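Local coordinates for low temperature requirement C protein (Listeria monocytogenes, PDB 1Y9I) that probably acts as a phosphatidylglycerophosphatase, a putative membrane-associated lipid phosphatase, and carries a binuclear metal site within a tetramer of helical subunits, at residues 32-43 against 151-162; 54-64 against 101-109. All blocks are in the same frame, centred on the assembly; numbering follows the deposited sequence.

Contact 1: 32-43 against 151-162; sequences VLFLQQKYHPGL and AAAAASRLAHSY
Ala155 O is gripped by two N-H groups, the side-chain NE2 of Gln36 and the backbone N of Ala159, which reach it from opposite faces of its carbonyl plane. The bond from Gln36 NE2 to Ala155 O is 2.9 Å long but bent, 139° at the hydrogen, and the donor is tilted out of the carbonyl plane. The first torsion of Gln36, with CG anti to the carbonyl carbon, lays CG beside Ala155 CB, and a bend at the second then turns the amide toward Ala155 O; NE2 of this buried residue also lies 3.6 Å from Ala159 CB. One turn earlier in the chain, Val32 is a knob in a hole made by Ala151, Ala154, Ala155 and Leu158. Its two methyls share out the walls of the hole: CG2 presses on Ala154 CB at 3.5 Å, while CG1 faces Leu158 CD1. Leu35 brings only CD1, which rests 4.0 Å from Ala155 CB. Leu158 divides its branches, CD1 meeting Leu43 CD1 tip to tip at 4.1 Å and CD2 lying 3.9 Å from His40 CD2. Beyond the helix end, the His40 and Tyr162 rings form an offset stack, centroids 4.2 Å apart and planes at 26°, with His40 CE1 over the tyrosine ring near its rim. Helix 45-56 closes the side next to Val32 and Leu43 through Cys48, and helix 114-123 meets Leu35. On the second subunit, Leu94 packs on Ala159. The axes of 32-36 and 151-160 approach to 9.1 Å and cross at -54°: an oblique helix pair of an all-helical bundle, with a single knob-into-hole at Val32 and the type II turn His40-Leu43 completing it, well away from the magnesium ion.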
# COMPACT_ATOMS: atom_id res chain seq x y z
N VAL A 32 -14.41 -16.61 5.88
CA VAL A 32 -14.75 -16.26 4.50
C VAL A 32 -16.26 -16.36 4.35
O VAL A 32 -16.89 -15.52 3.70
CB VAL A 32 -14.07 -17.21 3.51
CG1 VAL A 32 -14.53 -16.90 2.09
CG2 VAL A 32 -12.55 -17.09 3.62
N LEU A 33 -16.85 -17.38 4.96
CA LEU A 33 -18.30 -17.58 4.89
C LEU A 33 -18.98 -16.37 5.54
O LEU A 33 -19.94 -15.82 5.01
CB LEU A 33 -18.69 -18.87 5.63
CG LEU A 33 -20.16 -19.28 5.59
CD1 LEU A 33 -20.57 -19.57 4.16
CD2 LEU A 33 -20.37 -20.51 6.46
N PHE A 34 -18.45 -15.96 6.69
CA PHE A 34 -18.98 -14.81 7.44
C PHE A 34 -18.95 -13.54 6.59
O PHE A 34 -19.86 -12.71 6.65
CB PHE A 34 -18.14 -14.61 8.70
CG PHE A 34 -18.55 -13.42 9.52
CD1 PHE A 34 -19.65 -13.49 10.38
CD2 PHE A 34 -17.85 -12.23 9.43
CE1 PHE A 34 -20.03 -12.39 11.14
CE2 PHE A 34 -18.23 -11.12 10.19
CZ PHE A 34 -19.32 -11.20 11.04
N LEU A 35 -17.89 -13.38 5.81
CA LEU A 35 -17.72 -12.21 4.96
C LEU A 35 -18.55 -12.18 3.68
O LEU A 35 -18.96 -11.10 3.23
CB LEU A 35 -16.26 -12.07 4.55
CG LEU A 35 -15.23 -11.76 5.63
CD1 LEU A 35 -13.83 -11.78 5.02
CD2 LEU A 35 -15.53 -10.39 6.23
N GLN A 36 -18.79 -13.34 3.09
CA GLN A 36 -19.51 -13.40 1.82
C GLN A 36 -20.92 -13.97 1.79
O GLN A 36 -21.63 -13.80 0.80
CB GLN A 36 -18.66 -14.17 0.80
CG GLN A 36 -17.43 -13.42 0.32
CD GLN A 36 -17.76 -12.38 -0.73
OE1 GLN A 36 -18.73 -11.64 -0.60
NE2 GLN A 36 -16.95 -12.32 -1.78
N GLN A 37 -21.34 -14.63 2.87
CA GLN A 37 -22.66 -15.25 2.92
C GLN A 37 -23.83 -14.32 2.64
O GLN A 37 -24.81 -14.72 2.00
CB GLN A 37 -22.88 -15.93 4.28
CG GLN A 37 -22.88 -14.97 5.45
CD GLN A 37 -23.28 -15.65 6.74
OE1 GLN A 37 -22.68 -16.64 7.15
NE2 GLN A 37 -24.31 -15.11 7.39
N LYS A 38 -23.74 -13.08 3.11
CA LYS A 38 -24.80 -12.10 2.92
C LYS A 38 -24.95 -11.67 1.47
O LYS A 38 -26.03 -11.27 1.04
CB LYS A 38 -24.53 -10.87 3.80
CG LYS A 38 -25.60 -9.78 3.72
CD LYS A 38 -26.92 -10.25 4.32
CE LYS A 38 -28.00 -9.18 4.20
NZ LYS A 38 -27.61 -7.91 4.88
N TYR A 39 -23.87 -11.76 0.71
CA TYR A 39 -23.87 -11.36 -0.69
C TYR A 39 -24.11 -12.52 -1.65
O TYR A 39 -24.36 -12.32 -2.83
CB TYR A 39 -22.54 -10.67 -1.03
CG TYR A 39 -22.22 -9.53 -0.08
CD1 TYR A 39 -23.01 -8.38 -0.06
CD2 TYR A 39 -21.16 -9.63 0.82
CE1 TYR A 39 -22.75 -7.35 0.85
CE2 TYR A 39 -20.89 -8.61 1.72
CZ TYR A 39 -21.69 -7.47 1.73
OH TYR A 39 -21.43 -6.47 2.64
N HIS A 40 -24.02 -13.74 -1.12
CA HIS A 40 -24.23 -14.94 -1.93
C HIS A 40 -25.03 -15.93 -1.09
O HIS A 40 -24.48 -16.86 -0.51
CB HIS A 40 -22.88 -15.55 -2.31
CG HIS A 40 -22.01 -14.64 -3.12
ND1 HIS A 40 -22.30 -14.31 -4.43
CD2 HIS A 40 -20.86 -13.99 -2.81
CE1 HIS A 40 -21.36 -13.50 -4.89
NE2 HIS A 40 -20.48 -13.29 -3.93
N PRO A 41 -26.36 -15.72 -1.01
CA PRO A 41 -27.18 -16.64 -0.22
C PRO A 41 -26.97 -18.09 -0.65
O PRO A 41 -26.81 -18.39 -1.83
CB PRO A 41 -28.60 -16.14 -0.46
CG PRO A 41 -28.51 -15.51 -1.83
CD PRO A 41 -27.20 -14.77 -1.76
N GLY A 42 -26.95 -19.00 0.33
CA GLY A 42 -26.75 -20.40 0.02
C GLY A 42 -25.29 -20.80 -0.00
O GLY A 42 -24.96 -21.98 -0.10
N LEU A 43 -24.40 -19.81 0.09
CA LEU A 43 -22.96 -20.08 0.10
C LEU A 43 -22.63 -21.08 1.19
O LEU A 43 -23.08 -20.94 2.33
CB LEU A 43 -22.18 -18.77 0.33
CG LEU A 43 -20.65 -18.84 0.35
CD1 LEU A 43 -20.13 -19.21 -1.03
CD2 LEU A 43 -20.08 -17.49 0.79
N ALA A 151 -8.45 -14.53 5.22
CA ALA A 151 -9.90 -14.61 5.01
C ALA A 151 -10.36 -13.58 3.98
O ALA A 151 -11.14 -13.89 3.07
CB ALA A 151 -10.63 -14.39 6.34
N ALA A 152 -9.88 -12.35 4.13
CA ALA A 152 -10.25 -11.27 3.22
C ALA A 152 -9.74 -11.54 1.81
O ALA A 152 -10.42 -11.26 0.83
CB ALA A 152 -9.69 -9.94 3.74
N ALA A 153 -8.52 -12.07 1.71
CA ALA A 153 -7.96 -12.37 0.40
C ALA A 153 -8.78 -13.48 -0.25
O ALA A 153 -9.09 -13.41 -1.45
CB ALA A 153 -6.50 -12.81 0.54
N ALA A 154 -9.14 -14.49 0.54
CA ALA A 154 -9.93 -15.61 0.05
C ALA A 154 -11.31 -15.12 -0.38
O ALA A 154 -11.85 -15.59 -1.38
CB ALA A 154 -10.06 -16.68 1.15
N ALA A 155 -11.89 -14.19 0.39
CA ALA A 155 -13.20 -13.64 0.05
C ALA A 155 -13.13 -12.87 -1.27
O ALA A 155 -14.08 -12.86 -2.06
CB ALA A 155 -13.69 -12.71 1.16
N SER A 156 -11.99 -12.23 -1.51
CA SER A 156 -11.79 -11.47 -2.74
C SER A 156 -11.66 -12.41 -3.93
O SER A 156 -12.24 -12.17 -5.00
CB SER A 156 -10.52 -10.61 -2.62
OG SER A 156 -10.20 -10.02 -3.86
N ARG A 157 -10.91 -13.50 -3.76
CA ARG A 157 -10.76 -14.46 -4.85
C ARG A 157 -12.14 -15.01 -5.21
O ARG A 157 -12.47 -15.19 -6.38
CB ARG A 157 -9.82 -15.60 -4.45
CG ARG A 157 -9.61 -16.61 -5.58
CD ARG A 157 -8.67 -17.74 -5.19
NE ARG A 157 -8.36 -18.59 -6.33
CZ ARG A 157 -9.25 -19.39 -6.92
NH1 ARG A 157 -10.49 -19.46 -6.47
NH2 ARG A 157 -8.89 -20.12 -7.98
N LEU A 158 -12.94 -15.28 -4.18
CA LEU A 158 -14.29 -15.80 -4.37
C LEU A 158 -15.12 -14.79 -5.16
O LEU A 158 -15.79 -15.16 -6.12
CB LEU A 158 -14.93 -16.07 -3.00
CG LEU A 158 -16.32 -16.72 -2.91
CD1 LEU A 158 -16.57 -17.19 -1.48
CD2 LEU A 158 -17.38 -15.72 -3.33
N ALA A 159 -15.06 -13.52 -4.77
CA ALA A 159 -15.81 -12.48 -5.47
C ALA A 159 -15.46 -12.49 -6.96
O ALA A 159 -16.35 -12.38 -7.81
CB ALA A 159 -15.50 -11.12 -4.87
N HIS A 160 -14.17 -12.61 -7.27
CA HIS A 160 -13.73 -12.64 -8.66
C HIS A 160 -14.20 -13.91 -9.37
O HIS A 160 -14.33 -13.93 -10.59
CB HIS A 160 -12.21 -12.56 -8.76
CG HIS A 160 -11.67 -11.16 -8.68
ND1 HIS A 160 -11.41 -10.53 -7.48
CD2 HIS A 160 -11.36 -10.27 -9.65
CE1 HIS A 160 -10.96 -9.31 -7.72
NE2 HIS A 160 -10.92 -9.13 -9.03
N SER A 161 -14.45 -14.96 -8.59
CA SER A 161 -14.88 -16.24 -9.16
C SER A 161 -16.24 -16.17 -9.85
O SER A 161 -16.70 -17.17 -10.40
CB SER A 161 -14.92 -17.31 -8.06
OG SER A 161 -13.63 -17.53 -7.51
N TYR A 162 -16.88 -15.01 -9.83
CA TYR A 162 -18.19 -14.86 -10.47
C TYR A 162 -18.14 -14.01 -11.74
O TYR A 162 -19.15 -13.81 -12.41
CB TYR A 162 -19.19 -14.25 -9.48
CG TYR A 162 -19.52 -15.15 -8.30
CD1 TYR A 162 -18.54 -15.57 -7.42
CD2 TYR A 162 -20.84 -15.57 -8.07
CE1 TYR A 162 -18.84 -16.39 -6.33
CE2 TYR A 162 -21.16 -16.38 -6.99
CZ TYR A 162 -20.15 -16.79 -6.12
OH TYR A 162 -20.46 -17.60 -5.04

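Contact 2: 54-64 against 101-109; sequences HVLRKREVQNA and LALSIVNVY
Ala64 CB is the small bump at one end of the contact, set in a hollow between Leu101 CD1 at 3.6 Å and Ile105 CG1 at 3.7 Å, with Ser104 OG on its flank. Leu101 also wraps the end of the contact, its CD2 against Ala64 O. One turn back, Val61 CG2 fits between the CG2 methyls of Ile105 and Val108, crossing both side chains at about a right angle. Val108, with CG1 anti to its own nitrogen (chi1 -180°), splits its two methyls: CG2 faces Val61 and the CB of Glu60, while CG1 beds against the Lys58 chain, 3.6 Å from Lys58 CG. The bend of Lys58 at chi2 (-70°) carries CE on to Tyr109 OH, and Val55 CG2 meets the tyrosine ring obliquely, 3.7 Å from Tyr109 CE2. No direct hydrogen bond joins the segments. Two waters bridge them instead, one from Glu60 O to Ser104 OG and the other from Glu60 OE1 to Ser104 O; Glu60 OE1 also accepts from Ser111 N of the third subunit. The helical segments 59-64 and 101-106 run nearly antiparallel, 160° between their directions. Helix 143-160 meets Leu56 through Ile150 and Ala102 through the magnesium ligand Asp145, helix 114-123 backs Ala102 and Val106, and helix 9-20 packs on Gln62 and Asn63.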
# COMPACT_ATOMS: atom_id res chain seq x y z
N HIS A 54 -6.25 -21.83 -1.96
CA HIS A 54 -5.60 -21.11 -3.05
C HIS A 54 -4.73 -19.96 -2.56
O HIS A 54 -3.66 -19.70 -3.10
CB HIS A 54 -6.63 -20.58 -4.05
CG HIS A 54 -7.07 -21.59 -5.06
ND1 HIS A 54 -8.34 -22.11 -5.08
CD2 HIS A 54 -6.41 -22.16 -6.10
CE1 HIS A 54 -8.45 -22.96 -6.09
NE2 HIS A 54 -7.29 -23.01 -6.72
N VAL A 55 -5.21 -19.26 -1.53
CA VAL A 55 -4.45 -18.14 -0.98
C VAL A 55 -3.15 -18.64 -0.34
O VAL A 55 -2.08 -18.07 -0.54
CB VAL A 55 -5.30 -17.37 0.08
CG1 VAL A 55 -4.45 -16.33 0.78
CG2 VAL A 55 -6.48 -16.69 -0.61
N LEU A 56 -3.25 -19.73 0.43
CA LEU A 56 -2.08 -20.28 1.10
C LEU A 56 -1.02 -20.83 0.14
O LEU A 56 0.11 -21.09 0.55
CB LEU A 56 -2.50 -21.35 2.10
CG LEU A 56 -3.31 -20.83 3.30
CD1 LEU A 56 -3.72 -21.99 4.19
CD2 LEU A 56 -2.48 -19.83 4.08
N ARG A 57 -1.37 -21.00 -1.13
CA ARG A 57 -0.41 -21.49 -2.11
C ARG A 57 0.44 -20.35 -2.67
O ARG A 57 1.40 -20.58 -3.40
CB ARG A 57 -1.12 -22.20 -3.28
CG ARG A 57 -1.90 -23.44 -2.88
CD ARG A 57 -2.24 -24.28 -4.11
NE ARG A 57 -3.11 -25.40 -3.77
CZ ARG A 57 -4.44 -25.34 -3.76
NH1 ARG A 57 -5.06 -24.22 -4.07
NH2 ARG A 57 -5.14 -26.41 -3.42
N LYS A 58 0.07 -19.12 -2.32
CA LYS A 58 0.80 -17.95 -2.79
C LYS A 58 2.08 -17.73 -1.99
O LYS A 58 2.04 -17.64 -0.76
CB LYS A 58 -0.08 -16.70 -2.68
CG LYS A 58 -1.28 -16.69 -3.62
CD LYS A 58 -0.85 -16.53 -5.06
CE LYS A 58 -2.05 -16.37 -5.97
NZ LYS A 58 -1.66 -16.06 -7.38
N ARG A 59 3.20 -17.63 -2.69
CA ARG A 59 4.49 -17.41 -2.05
C ARG A 59 4.46 -16.14 -1.19
O ARG A 59 4.99 -16.11 -0.09
CB ARG A 59 5.59 -17.30 -3.11
CG ARG A 59 7.00 -17.40 -2.56
CD ARG A 59 8.04 -17.17 -3.65
NE ARG A 59 9.39 -17.50 -3.20
CZ ARG A 59 9.85 -18.74 -3.04
NH1 ARG A 59 9.06 -19.78 -3.31
NH2 ARG A 59 11.09 -18.94 -2.62
N GLU A 60 3.83 -15.08 -1.72
CA GLU A 60 3.74 -13.80 -1.01
C GLU A 60 3.07 -14.00 0.37
O GLU A 60 3.48 -13.40 1.37
CB GLU A 60 2.92 -12.82 -1.85
CG GLU A 60 2.93 -11.37 -1.39
CD GLU A 60 4.15 -10.60 -1.89
OE1 GLU A 60 4.08 -9.35 -1.91
OE2 GLU A 60 5.16 -11.23 -2.25
N VAL A 61 2.04 -14.83 0.39
CA VAL A 61 1.32 -15.11 1.63
C VAL A 61 2.18 -15.95 2.57
O VAL A 61 2.25 -15.68 3.76
CB VAL A 61 0.01 -15.87 1.32
CG1 VAL A 61 -0.66 -16.34 2.61
CG2 VAL A 61 -0.93 -14.95 0.54
N GLN A 62 2.86 -16.95 2.03
CA GLN A 62 3.70 -17.80 2.86
C GLN A 62 4.80 -17.01 3.56
O GLN A 62 5.08 -17.24 4.74
CB GLN A 62 4.28 -18.91 1.99
CG GLN A 62 3.21 -19.83 1.43
CD GLN A 62 3.68 -20.58 0.21
OE1 GLN A 62 4.87 -20.59 -0.10
NE2 GLN A 62 2.74 -21.22 -0.50
N ASN A 63 5.42 -16.08 2.84
CA ASN A 63 6.47 -15.26 3.42
C ASN A 63 5.96 -14.45 4.60
O ASN A 63 6.64 -14.34 5.62
CB ASN A 63 7.07 -14.32 2.36
CG ASN A 63 7.93 -15.06 1.35
OD1 ASN A 63 8.58 -16.05 1.68
ND2 ASN A 63 7.97 -14.56 0.12
N ALA A 64 4.76 -13.89 4.46
CA ALA A 64 4.17 -13.09 5.52
C ALA A 64 3.77 -13.95 6.71
O ALA A 64 3.97 -13.55 7.86
CB ALA A 64 2.95 -12.33 4.99
N LEU A 101 2.17 -5.93 7.46
CA LEU A 101 2.53 -7.24 6.94
C LEU A 101 1.30 -7.97 6.40
O LEU A 101 1.35 -8.55 5.31
CB LEU A 101 3.18 -8.07 8.05
CG LEU A 101 3.56 -9.51 7.70
CD1 LEU A 101 4.62 -9.52 6.61
CD2 LEU A 101 4.06 -10.20 8.96
N ALA A 102 0.21 -7.92 7.15
CA ALA A 102 -1.03 -8.58 6.74
C ALA A 102 -1.65 -7.98 5.48
O ALA A 102 -2.30 -8.68 4.70
CB ALA A 102 -2.03 -8.55 7.88
N LEU A 103 -1.46 -6.68 5.27
CA LEU A 103 -2.03 -6.07 4.07
C LEU A 103 -1.39 -6.68 2.83
O LEU A 103 -2.01 -6.72 1.76
CB LEU A 103 -1.82 -4.55 4.08
CG LEU A 103 -2.57 -3.82 2.96
CD1 LEU A 103 -4.06 -3.84 3.28
CD2 LEU A 103 -2.08 -2.38 2.84
N SER A 104 -0.16 -7.16 2.95
CA SER A 104 0.53 -7.77 1.81
C SER A 104 -0.17 -9.07 1.42
O SER A 104 -0.09 -9.51 0.26
CB SER A 104 2.00 -8.03 2.15
OG SER A 104 2.15 -9.13 3.04
N ILE A 105 -0.84 -9.70 2.38
CA ILE A 105 -1.57 -10.93 2.12
C ILE A 105 -2.84 -10.54 1.38
O ILE A 105 -3.20 -11.14 0.37
CB ILE A 105 -1.94 -11.65 3.43
CG1 ILE A 105 -0.68 -12.19 4.10
CG2 ILE A 105 -2.94 -12.78 3.16
CD1 ILE A 105 -0.93 -12.82 5.48
N VAL A 106 -3.52 -9.51 1.87
CA VAL A 106 -4.74 -9.04 1.23
C VAL A 106 -4.48 -8.65 -0.23
O VAL A 106 -5.24 -8.99 -1.14
CB VAL A 106 -5.31 -7.81 1.95
CG1 VAL A 106 -6.55 -7.30 1.21
CG2 VAL A 106 -5.65 -8.15 3.38
N ASN A 107 -3.39 -7.91 -0.44
CA ASN A 107 -3.04 -7.43 -1.76
C ASN A 107 -2.88 -8.48 -2.85
O ASN A 107 -2.99 -8.14 -4.03
CB ASN A 107 -1.78 -6.58 -1.69
CG ASN A 107 -2.10 -5.11 -1.55
OD1 ASN A 107 -1.40 -4.37 -0.85
ND2 ASN A 107 -3.16 -4.68 -2.23
N VAL A 108 -2.62 -9.73 -2.47
CA VAL A 108 -2.46 -10.77 -3.47
C VAL A 108 -3.70 -10.87 -4.36
O VAL A 108 -3.63 -11.34 -5.50
CB VAL A 108 -2.17 -12.14 -2.82
CG1 VAL A 108 -2.00 -13.20 -3.89
CG2 VAL A 108 -0.91 -12.05 -1.99
N TYR A 109 -4.85 -10.45 -3.83
CA TYR A 109 -6.07 -10.47 -4.62
C TYR A 109 -6.69 -9.09 -4.81
O TYR A 109 -7.88 -8.96 -5.10
CB TYR A 109 -7.08 -11.47 -4.04
CG TYR A 109 -6.73 -12.90 -4.40
CD1 TYR A 109 -6.86 -13.35 -5.71
CD2 TYR A 109 -6.20 -13.77 -3.45
CE1 TYR A 109 -6.47 -14.63 -6.08
CE2 TYR A 109 -5.80 -15.06 -3.81
CZ TYR A 109 -5.94 -15.48 -5.13
OH TYR A 109 -5.53 -16.74 -5.50
O HOH W 1 4.40 -10.80 1.95
O HOH W 2 1.50 -8.61 -1.86

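Overall arrangement
From the N terminus, helix 25-36 and the turn after it supply the first half of contact 1. Helix 45-56 and the start of helix 59-76 give the first half of contact 2, which closes when the chain returns along 101-109. Contact 1 closes last, at 151-162, so contact 2 is nested wholly inside its loop. The centres lie about 17 Å apart, yet the two contacts touch: Ser156 OG probably hydrogen-bonds to Tyr109 O, and Arg157 packs on Tyr109 and His54. Helix 143-160 thus ties the early helix 25-36 to the turn that follows helix 97-106 and to helix 45-56.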